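Local coordinates for protein chorismate synthase (Aquifex aeolicus, PDB 1Q1L) that probably catalyses the last step of chorismate biosynthesis, the FMNH2-dependent elimination of phosphate from 5-enolpyruvylshikimate-3-phosphate, at residues 69-73 with 74-78; 381-384 with 385-388; 36-39 with 40-44. All coordinates share one frame; numbering follows the deposited sequence.

Interaction 1: 69-73 with 74-78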
ATOM      1  N   GLY A  69      -0.063   9.754 -21.343  1.00 32.47           N
ATOM      2  CA  GLY A  69       1.060  10.182 -20.529  1.00 31.05           C
ATOM      3  C   GLY A  69       2.208  10.848 -21.253  1.00 30.85           C
ATOM      4  O   GLY A  69       3.151  11.313 -20.617  1.00 29.73           O
ATOM      5  N   VAL A  70       2.138  10.911 -22.578  1.00 30.99           N
ATOM      6  CA  VAL A  70       3.215  11.511 -23.354  1.00 30.50           C
ATOM      7  C   VAL A  70       2.706  12.427 -24.465  1.00 31.53           C
ATOM      8  O   VAL A  70       1.810  12.065 -25.223  1.00 30.91           O
ATOM      9  CB  VAL A  70       4.096  10.425 -23.995  1.00 31.34           C
ATOM     10  CG1 VAL A  70       5.248  11.072 -24.761  1.00 28.33           C
ATOM     11  CG2 VAL A  70       4.619   9.471 -22.919  1.00 31.22           C
ATOM     12  N   ARG A  71       3.299  13.604 -24.568  1.00 32.10           N
ATOM     13  CA  ARG A  71       2.905  14.558 -25.592  1.00 35.62           C
ATOM     14  C   ARG A  71       4.147  15.275 -26.106  1.00 35.86           C
ATOM     15  O   ARG A  71       4.979  15.741 -25.322  1.00 35.93           O
ATOM     16  CB  ARG A  71       1.922  15.574 -25.010  1.00 36.73           C
ATOM     17  CG  ARG A  71       1.232  16.441 -26.049  1.00 41.11           C
ATOM     18  CD  ARG A  71       0.618  17.682 -25.401  1.00 45.03           C
ATOM     19  NE  ARG A  71      -0.097  18.516 -26.366  1.00 47.25           N
ATOM     20  CZ  ARG A  71      -0.369  19.807 -26.187  1.00 48.50           C
ATOM     21  NH1 ARG A  71       0.019  20.426 -25.079  1.00 45.70           N
ATOM     22  NH2 ARG A  71      -1.027  20.482 -27.121  1.00 48.03           N
ATOM     23  N   PHE A  72       4.267  15.363 -27.425  1.00 36.48           N
ATOM     24  CA  PHE A  72       5.409  16.017 -28.049  1.00 36.55           C
ATOM     25  C   PHE A  72       6.732  15.432 -27.560  1.00 35.54           C
ATOM     26  O   PHE A  72       7.686  16.163 -27.297  1.00 35.02           O
ATOM     27  CB  PHE A  72       5.377  17.526 -27.784  1.00 39.30           C
ATOM     28  CG  PHE A  72       4.138  18.207 -28.299  1.00 43.39           C
ATOM     29  CD1 PHE A  72       3.632  17.900 -29.558  1.00 44.20           C
ATOM     30  CD2 PHE A  72       3.476  19.153 -27.525  1.00 44.33           C
ATOM     31  CE1 PHE A  72       2.481  18.524 -30.039  1.00 46.66           C
ATOM     32  CE2 PHE A  72       2.327  19.784 -27.995  1.00 46.56           C
ATOM     33  CZ  PHE A  72       1.828  19.468 -29.254  1.00 45.76           C
ATOM     34  N   GLY A  73       6.768  14.110 -27.427  1.00 35.79           N
ATOM     35  CA  GLY A  73       7.978  13.432 -27.001  1.00 36.65           C
ATOM     36  C   GLY A  73       8.332  13.473 -25.524  1.00 37.76           C
ATOM     37  O   GLY A  73       9.335  12.888 -25.120  1.00 37.76           O
ATOM     38  N   LYS A  74       7.521  14.145 -24.713  1.00 36.66           N
ATOM     39  CA  LYS A  74       7.810  14.240 -23.285  1.00 36.86           C
ATOM     40  C   LYS A  74       6.660  13.762 -22.405  1.00 36.03           C
ATOM     41  O   LYS A  74       5.491  13.846 -22.794  1.00 35.65           O
ATOM     42  CB  LYS A  74       8.148  15.686 -22.916  1.00 39.81           C
ATOM     43  CG  LYS A  74       9.414  16.227 -23.553  1.00 42.57           C
ATOM     44  CD  LYS A  74       9.690  17.642 -23.068  1.00 45.27           C
ATOM     45  CE  LYS A  74      10.974  18.203 -23.664  1.00 47.63           C
ATOM     46  NZ  LYS A  74      10.906  18.313 -25.154  1.00 50.25           N
ATOM     47  N   THR A  75       6.999  13.268 -21.213  1.00 32.11           N
ATOM     48  CA  THR A  75       5.990  12.794 -20.274  1.00 28.86           C
ATOM     49  C   THR A  75       5.218  13.994 -19.725  1.00 29.83           C
ATOM     50  O   THR A  75       5.793  15.056 -19.474  1.00 30.37           O
ATOM     51  CB  THR A  75       6.626  12.040 -19.081  1.00 24.74           C
ATOM     52  OG1 THR A  75       7.592  12.886 -18.450  1.00 24.08           O
ATOM     53  CG2 THR A  75       7.309  10.755 -19.546  1.00 23.02           C
ATOM     54  N   LEU A  76       3.916  13.818 -19.535  1.00 30.94           N
ATOM     55  CA  LEU A  76       3.068  14.887 -19.013  1.00 30.11           C
ATOM     56  C   LEU A  76       3.081  14.873 -17.494  1.00 31.59           C
ATOM     57  O   LEU A  76       2.912  15.911 -16.847  1.00 30.02           O
ATOM     58  CB  LEU A  76       1.638  14.691 -19.510  1.00 30.86           C
ATOM     59  CG  LEU A  76       1.441  14.805 -21.027  1.00 31.62           C
ATOM     60  CD1 LEU A  76       0.074  14.274 -21.423  1.00 31.95           C
ATOM     61  CD2 LEU A  76       1.604  16.256 -21.443  1.00 30.07           C
ATOM     62  N   GLY A  77       3.303  13.687 -16.933  1.00 30.96           N
ATOM     63  CA  GLY A  77       3.308  13.524 -15.491  1.00 30.26           C
ATOM     64  C   GLY A  77       2.094  12.690 -15.116  1.00 31.73           C
ATOM     65  O   GLY A  77       1.957  12.227 -13.983  1.00 32.76           O
ATOM     66  N   SER A  78       1.197  12.506 -16.080  1.00 31.23           N
ATOM     67  CA  SER A  78      -0.006  11.710 -15.866  1.00 33.29           C
ATOM     68  C   SER A  78       0.364  10.241 -16.083  1.00 32.10           C
ATOM     69  O   SER A  78       1.459   9.939 -16.552  1.00 33.78           O
ATOM     70  CB  SER A  78      -1.099  12.140 -16.846  1.00 31.49           C
ATOM     71  OG  SER A  78      -0.628  12.071 -18.178  1.00 32.70           O
TER
HETATM   72  O   HOH W   1       3.433  11.280 -18.070  1.00 27.10           O

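Interaction 2: 381-384 with 385-388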
ATOM      1  N   GLY A 381       9.627  14.772  -6.085  1.00 37.10           N
ATOM      2  CA  GLY A 381       9.579  15.517  -7.335  1.00 36.98           C
ATOM      3  C   GLY A 381       8.491  15.138  -8.322  1.00 38.08           C
ATOM      4  O   GLY A 381       8.069  13.986  -8.383  1.00 40.31           O
ATOM      5  N   ASP A 382       8.044  16.113  -9.109  1.00 37.26           N
ATOM      6  CA  ASP A 382       6.995  15.884 -10.095  1.00 36.11           C
ATOM      7  C   ASP A 382       7.448  16.188 -11.528  1.00 33.87           C
ATOM      8  O   ASP A 382       6.769  15.828 -12.491  1.00 32.63           O
ATOM      9  CB  ASP A 382       5.750  16.705  -9.730  1.00 37.67           C
ATOM     10  CG  ASP A 382       5.095  16.232  -8.431  1.00 39.94           C
ATOM     11  OD1 ASP A 382       4.743  15.034  -8.340  1.00 41.54           O
ATOM     12  OD2 ASP A 382       4.926  17.051  -7.505  1.00 38.75           O
ATOM     13  N   PHE A 383       8.586  16.862 -11.667  1.00 31.98           N
ATOM     14  CA  PHE A 383       9.140  17.156 -12.990  1.00 32.18           C
ATOM     15  C   PHE A 383      10.651  16.955 -12.953  1.00 31.37           C
ATOM     16  O   PHE A 383      11.281  17.138 -11.916  1.00 28.82           O
ATOM     17  CB  PHE A 383       8.786  18.574 -13.468  1.00 31.99           C
ATOM     18  CG  PHE A 383       8.992  19.650 -12.436  1.00 34.03           C
ATOM     19  CD1 PHE A 383       8.098  19.803 -11.380  1.00 34.34           C
ATOM     20  CD2 PHE A 383      10.058  20.537 -12.547  1.00 34.08           C
ATOM     21  CE1 PHE A 383       8.259  20.830 -10.452  1.00 36.53           C
ATOM     22  CE2 PHE A 383      10.229  21.571 -11.621  1.00 36.47           C
ATOM     23  CZ  PHE A 383       9.326  21.718 -10.573  1.00 36.17           C
HETATM   24  N   MSE A 384      11.217  16.568 -14.090  1.00 32.65           N
HETATM   25  CA  MSE A 384      12.642  16.272 -14.198  1.00 33.35           C
HETATM   26  C   MSE A 384      13.615  17.329 -13.698  1.00 34.42           C
HETATM   27  O   MSE A 384      14.621  17.000 -13.067  1.00 33.57           O
HETATM   28  CB  MSE A 384      12.980  15.897 -15.639  1.00 32.67           C
HETATM   29  CG  MSE A 384      12.357  14.580 -16.085  1.00 35.84           C
HETATM   30 SE   MSE A 384      12.727  13.102 -14.869  1.00 37.98          SE
HETATM   31  CE  MSE A 384      14.665  13.158 -14.928  1.00 33.85           C
ATOM     32  N   GLU A 385      13.326  18.592 -13.982  1.00 35.39           N
ATOM     33  CA  GLU A 385      14.182  19.686 -13.547  1.00 36.45           C
ATOM     34  C   GLU A 385      14.313  19.670 -12.019  1.00 36.39           C
ATOM     35  O   GLU A 385      15.392  19.874 -11.464  1.00 35.32           O
ATOM     36  CB  GLU A 385      13.584  21.022 -13.998  1.00 38.22           C
ATOM     37  CG  GLU A 385      13.459  21.220 -15.523  1.00 41.51           C
ATOM     38  CD  GLU A 385      12.511  20.234 -16.227  1.00 43.74           C
ATOM     39  OE1 GLU A 385      11.334  20.089 -15.817  1.00 30.59           O
ATOM     40  OE2 GLU A 385      12.958  19.611 -17.221  1.00 47.18           O
ATOM     41  N   GLU A 386      13.194  19.418 -11.350  1.00 35.86           N
ATOM     42  CA  GLU A 386      13.123  19.384  -9.888  1.00 35.39           C
ATOM     43  C   GLU A 386      13.904  18.201  -9.294  1.00 34.92           C
ATOM     44  O   GLU A 386      14.681  18.361  -8.346  1.00 33.15           O
ATOM     45  CB  GLU A 386      11.646  19.307  -9.487  1.00 37.30           C
ATOM     46  CG  GLU A 386      11.351  19.311  -8.011  1.00 39.44           C
ATOM     47  CD  GLU A 386       9.858  19.449  -7.742  1.00 43.00           C
ATOM     48  OE1 GLU A 386       9.079  18.541  -8.126  1.00 36.96           O
ATOM     49  OE2 GLU A 386       9.467  20.480  -7.154  1.00 44.83           O
ATOM     50  N   VAL A 387      13.691  17.018  -9.857  1.00 33.45           N
ATOM     51  CA  VAL A 387      14.359  15.812  -9.391  1.00 34.47           C
ATOM     52  C   VAL A 387      15.869  15.875  -9.637  1.00 33.03           C
ATOM     53  O   VAL A 387      16.659  15.502  -8.773  1.00 32.48           O
ATOM     54  CB  VAL A 387      13.778  14.562 -10.092  1.00 34.62           C
ATOM     55  CG1 VAL A 387      14.427  13.302  -9.543  1.00 35.13           C
ATOM     56  CG2 VAL A 387      12.270  14.511  -9.887  1.00 36.02           C
ATOM     57  N   LYS A 388      16.264  16.352 -10.811  1.00 33.39           N
ATOM     58  CA  LYS A 388      17.686  16.459 -11.147  1.00 34.30           C
ATOM     59  C   LYS A 388      18.428  17.401 -10.209  1.00 35.93           C
ATOM     60  O   LYS A 388      19.577  17.154  -9.854  1.00 35.08           O
ATOM     61  CB  LYS A 388      17.865  16.945 -12.580  1.00 36.31           C
ATOM     62  CG  LYS A 388      17.500  15.927 -13.646  1.00 36.74           C
ATOM     63  CD  LYS A 388      17.681  16.547 -15.019  1.00 42.00           C
ATOM     64  CE  LYS A 388      17.223  15.614 -16.117  1.00 45.71           C
ATOM     65  NZ  LYS A 388      17.361  16.261 -17.449  1.00 48.51           N
TER

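Interaction 3: 36-39 with 40-44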
ATOM      1  N   SER A  36      10.011   7.829 -25.933  1.00 35.05           N
ATOM      2  CA  SER A  36       9.507   7.428 -27.240  1.00 37.49           C
ATOM      3  C   SER A  36       9.151   5.948 -27.255  1.00 37.81           C
ATOM      4  O   SER A  36       9.591   5.185 -26.394  1.00 38.61           O
ATOM      5  CB  SER A  36      10.564   7.692 -28.313  1.00 38.17           C
ATOM      6  OG  SER A  36      11.692   6.857 -28.105  1.00 38.56           O
ATOM      7  N   GLU A  37       8.351   5.545 -28.234  1.00 37.02           N
ATOM      8  CA  GLU A  37       7.978   4.144 -28.356  1.00 37.59           C
ATOM      9  C   GLU A  37       9.208   3.331 -28.775  1.00 37.00           C
ATOM     10  O   GLU A  37       9.369   2.183 -28.368  1.00 36.74           O
ATOM     11  CB  GLU A  37       6.856   3.972 -29.391  1.00 38.79           C
ATOM     12  CG  GLU A  37       5.609   4.806 -29.095  1.00 42.60           C
ATOM     13  CD  GLU A  37       4.432   4.472 -29.998  1.00 44.22           C
ATOM     14  OE1 GLU A  37       4.602   4.503 -31.236  1.00 47.58           O
ATOM     15  OE2 GLU A  37       3.334   4.185 -29.471  1.00 43.77           O
ATOM     16  N   GLU A  38      10.079   3.928 -29.584  1.00 37.41           N
ATOM     17  CA  GLU A  38      11.280   3.228 -30.045  1.00 39.69           C
ATOM     18  C   GLU A  38      12.147   2.759 -28.880  1.00 38.47           C
ATOM     19  O   GLU A  38      12.680   1.653 -28.907  1.00 37.66           O
ATOM     20  CB  GLU A  38      12.099   4.120 -30.982  1.00 42.37           C
ATOM     21  CG  GLU A  38      13.501   3.589 -31.306  1.00 48.89           C
ATOM     22  CD  GLU A  38      13.525   2.098 -31.629  1.00 52.37           C
ATOM     23  OE1 GLU A  38      12.654   1.628 -32.396  1.00 55.42           O
ATOM     24  OE2 GLU A  38      14.424   1.394 -31.121  1.00 54.06           O
ATOM     25  N   GLU A  39      12.293   3.603 -27.863  1.00 37.47           N
ATOM     26  CA  GLU A  39      13.081   3.242 -26.688  1.00 37.97           C
ATOM     27  C   GLU A  39      12.451   2.026 -26.018  1.00 37.73           C
ATOM     28  O   GLU A  39      13.148   1.120 -25.556  1.00 38.50           O
ATOM     29  CB  GLU A  39      13.122   4.406 -25.701  1.00 40.09           C
ATOM     30  CG  GLU A  39      14.002   5.559 -26.142  1.00 40.38           C
ATOM     31  CD  GLU A  39      13.779   6.813 -25.322  1.00 41.22           C
ATOM     32  OE1 GLU A  39      14.776   7.507 -25.023  1.00 41.46           O
ATOM     33  OE2 GLU A  39      12.610   7.112 -24.989  1.00 43.24           O
ATOM     34  N   ILE A  40      11.125   2.006 -25.973  1.00 36.26           N
ATOM     35  CA  ILE A  40      10.416   0.896 -25.360  1.00 34.82           C
ATOM     36  C   ILE A  40      10.537  -0.332 -26.251  1.00 35.88           C
ATOM     37  O   ILE A  40      10.856  -1.424 -25.777  1.00 35.15           O
ATOM     38  CB  ILE A  40       8.930   1.238 -25.142  1.00 33.73           C
ATOM     39  CG1 ILE A  40       8.820   2.426 -24.176  1.00 33.26           C
ATOM     40  CG2 ILE A  40       8.187   0.020 -24.604  1.00 31.26           C
ATOM     41  CD1 ILE A  40       7.391   2.845 -23.851  1.00 33.15           C
ATOM     42  N   ASN A  41      10.296  -0.145 -27.545  1.00 35.89           N
ATOM     43  CA  ASN A  41      10.388  -1.246 -28.493  1.00 36.07           C
ATOM     44  C   ASN A  41      11.779  -1.873 -28.490  1.00 35.15           C
ATOM     45  O   ASN A  41      11.921  -3.089 -28.614  1.00 35.31           O
ATOM     46  CB  ASN A  41      10.036  -0.764 -29.904  1.00 39.25           C
ATOM     47  CG  ASN A  41       8.608  -0.256 -30.007  1.00 39.24           C
ATOM     48  OD1 ASN A  41       7.721  -0.715 -29.286  1.00 39.60           O
ATOM     49  ND2 ASN A  41       8.376   0.681 -30.919  1.00 40.20           N
ATOM     50  N   HIS A  42      12.811  -1.052 -28.341  1.00 35.93           N
ATOM     51  CA  HIS A  42      14.164  -1.592 -28.324  1.00 38.46           C
ATOM     52  C   HIS A  42      14.311  -2.662 -27.243  1.00 37.73           C
ATOM     53  O   HIS A  42      14.916  -3.708 -27.476  1.00 36.22           O
ATOM     54  CB  HIS A  42      15.195  -0.498 -28.075  1.00 39.23           C
ATOM     55  CG  HIS A  42      16.607  -0.988 -28.161  1.00 44.03           C
ATOM     56  ND1 HIS A  42      17.631  -0.458 -27.409  1.00 45.43           N
ATOM     57  CD2 HIS A  42      17.162  -1.973 -28.908  1.00 45.43           C
ATOM     58  CE1 HIS A  42      18.755  -1.094 -27.686  1.00 45.17           C
ATOM     59  NE2 HIS A  42      18.497  -2.017 -28.591  1.00 45.50           N
ATOM     60  N   GLU A  43      13.761  -2.403 -26.057  1.00 36.65           N
ATOM     61  CA  GLU A  43      13.852  -3.373 -24.970  1.00 35.29           C
ATOM     62  C   GLU A  43      12.998  -4.604 -25.274  1.00 34.51           C
ATOM     63  O   GLU A  43      13.393  -5.732 -24.980  1.00 32.98           O
ATOM     64  CB  GLU A  43      13.415  -2.749 -23.640  1.00 35.15           C
ATOM     65  CG  GLU A  43      14.341  -1.664 -23.116  1.00 36.23           C
ATOM     66  CD  GLU A  43      15.768  -2.148 -22.907  1.00 38.79           C
ATOM     67  OE1 GLU A  43      15.952  -3.298 -22.459  1.00 40.95           O
ATOM     68  OE2 GLU A  43      16.709  -1.371 -23.176  1.00 40.87           O
ATOM     69  N   LEU A  44      11.824  -4.390 -25.860  1.00 34.63           N
ATOM     70  CA  LEU A  44      10.957  -5.509 -26.198  1.00 35.47           C
ATOM     71  C   LEU A  44      11.658  -6.427 -27.200  1.00 36.25           C
ATOM     72  O   LEU A  44      11.498  -7.646 -27.153  1.00 36.56           O
ATOM     73  CB  LEU A  44       9.631  -5.004 -26.781  1.00 35.48           C
ATOM     74  CG  LEU A  44       8.750  -4.246 -25.780  1.00 37.09           C
ATOM     75  CD1 LEU A  44       7.476  -3.760 -26.467  1.00 37.30           C
ATOM     76  CD2 LEU A  44       8.416  -5.160 -24.602  1.00 34.79           C
TER
HETATM   77  O   HOH W   2       9.754   1.708 -33.199  1.00 56.32           O
HETATM   78  O   HOH W   3      15.688   1.435 -24.633  1.00 54.12           O

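Interaction 1: 69-73 with 74-78
Gly69 O is gripped from several directions: Leu76 N donates to it at 2.8 Å with an N-H...O angle of 161°, from above the carbonyl plane, while a water lies 2.6 Å from the same oxygen and Thr75 CA adds a C-H...O contact. That water also accepts from Gly77 N at 2.7 Å, so it joins the residue before strand 70-71 to the loop after strand 74-75. Two further backbone bonds close the ladder: Arg71 N reaches Lys74 O at 2.8 Å, and Lys74 N returns to Arg71 O at 3.1 Å. Val70 and Thr75 form the non-hydrogen-bonded pair and place their side chains on one face; there Val70 CG1, anti to its own nitrogen (chi1 -178°), comes to 3.4 Å from Lys74 O. Leu76 packs against the first strand with both methyl groups, CD2 touching Arg71 CB at 3.6 Å and CD1 lying beside the Gly69 carbonyl carbon. An alanine at Leu76 is likely to leave a gap beside Arg71 CB and to give up packing against Asn132 of the second subunit. Beyond CB the extended Arg71 chain leads away, and its NH1 makes a salt bridge to Asp129 and a hydrogen bond to Asn132 of that subunit; Phe72 CE2 sits over the centre of the Arg71 guanidinium, 3.1 Å above the plane. Phe72 and Gly73 both have positive phi, as the central positions of a type I' turn require, and the hydrogen-bonded pair Arg71-Lys74 flanking them defines a tight two-residue beta hairpin.

Interaction 2: 381-384 with 385-388
Hydrogen bonds from Asp382 and to Phe383 fix the start of helix 384-399. Asp382 N donates to Glu386 OE1 at 2.8 Å, meeting that oxygen nearly along its C-O axis. The extended Glu386 chain, with CG anti to its backbone N (chi1 -178°), carries the carboxylate back to the residues ahead of the helix. Phe383 O receives Val387 N at 3.2 Å in the carbonyl plane, with a weak second bond from Glu386 N, and Met384 O takes Lys388 N at 2.9 Å.

The aromatic contact is a CH-pi one: Glu386 CB stands over the face of the Phe383 ring, 3.5 Å from its centroid and 15° off the normal. At the ring edge, Glu385 OE1 approaches Phe383 CD2 to 3.5 Å; this oxygen also accepts from Asn126 of the second subunit.

Among aliphatic contacts, CE of Met384, a selenomethionine here, meets Lys388 CE at 3.7 Å, and Val387 CG2 lies 3.8 Å from Gly381 CA.

As to charge, Asp382 OD2 and Glu386 OE1 are 4.5 Å apart, and Lys378 of the third subunit makes a salt bridge to each, which probably offsets their repulsion; Asp382 OD2 also pairs with Lys124 of the second subunit.

Phe383 occupies the N-cap position, and its carbonyl accepts the first i to i+4 bond of helix 384-399, in a short connection between helices 356-379 and 384-399 at the tetramer interface.

Interaction 3: 36-39 with 40-44
Asn41 N donates to Glu37 O at 2.6 Å with an N-H...O angle of 170°, the short, straight i to i+4 bond of the first helical turn. One residue on, His42 N reaches Glu38 O at 2.8 Å, less straight. The Asn41 amide folds back over the same end of the helix: with CG beside the backbone N (chi1 -62°), its CG comes to 3.0 Å from Glu37 O. Asn41 ND2 passes close to Glu37 O at a poor angle, making no hydrogen bond with it; it donates to a water at 2.9 Å, and that water donates to Glu38 OE1 at 3.0 Å, bridging the two side chains. The other carboxylate oxygen, Glu38 OE2, rests 3.7 Å from His42 CB, with carboxylate and imidazole planes turned 36° apart.

Behind this shell stands a capping box. Ser36 N donates to Glu39 OE2 at 2.9 Å, from the anti side and somewhat out of the carboxylate plane, and Ser36 OG accepts from Glu39 N in a weaker return bond of 3.3 Å. Farther out, Asn41 OD1 accepts from Ala64 N and Glu37 OE2 from Ile66 N, tying the helix to strand 64-68, while Ile40 packs on Ala147 and Val151 of helix 142-157. Glu39 OE1 pairs with Lys154 and Glu38 OE2 with Arg45; Glu43 OE1 bridges to Arg46 and Lys153.

Glu37, Glu38 and Glu39 all fall in the first turn, where negative charge probably interacts favourably with the helix dipole, and each carboxylate has a backbone N-H or a basic side chain that would help to stabilise it.

The segment just before interaction 3 ties the three contacts together. Thr75 of interaction 1 bonds to Pro30, Asn32 and Leu33, and Gly73 to Leu35, next to the cap Ser36; Asp382 and Met384 of interaction 2 bond to Ala31. Centres of interactions 1 and 2 are about 14 Å apart and those of 1 and 3 about 15 Å, with nearest atoms about 5 Å apart in each case; centres of 2 and 3 are about 23 Å apart. The first two meet the second subunit but lie away from the predicted sites; interaction 3 stays within its chain. Its Glu43 side chain is about 7 Å from that of Arg47, predicted to bind NADP, which follows on the same helix.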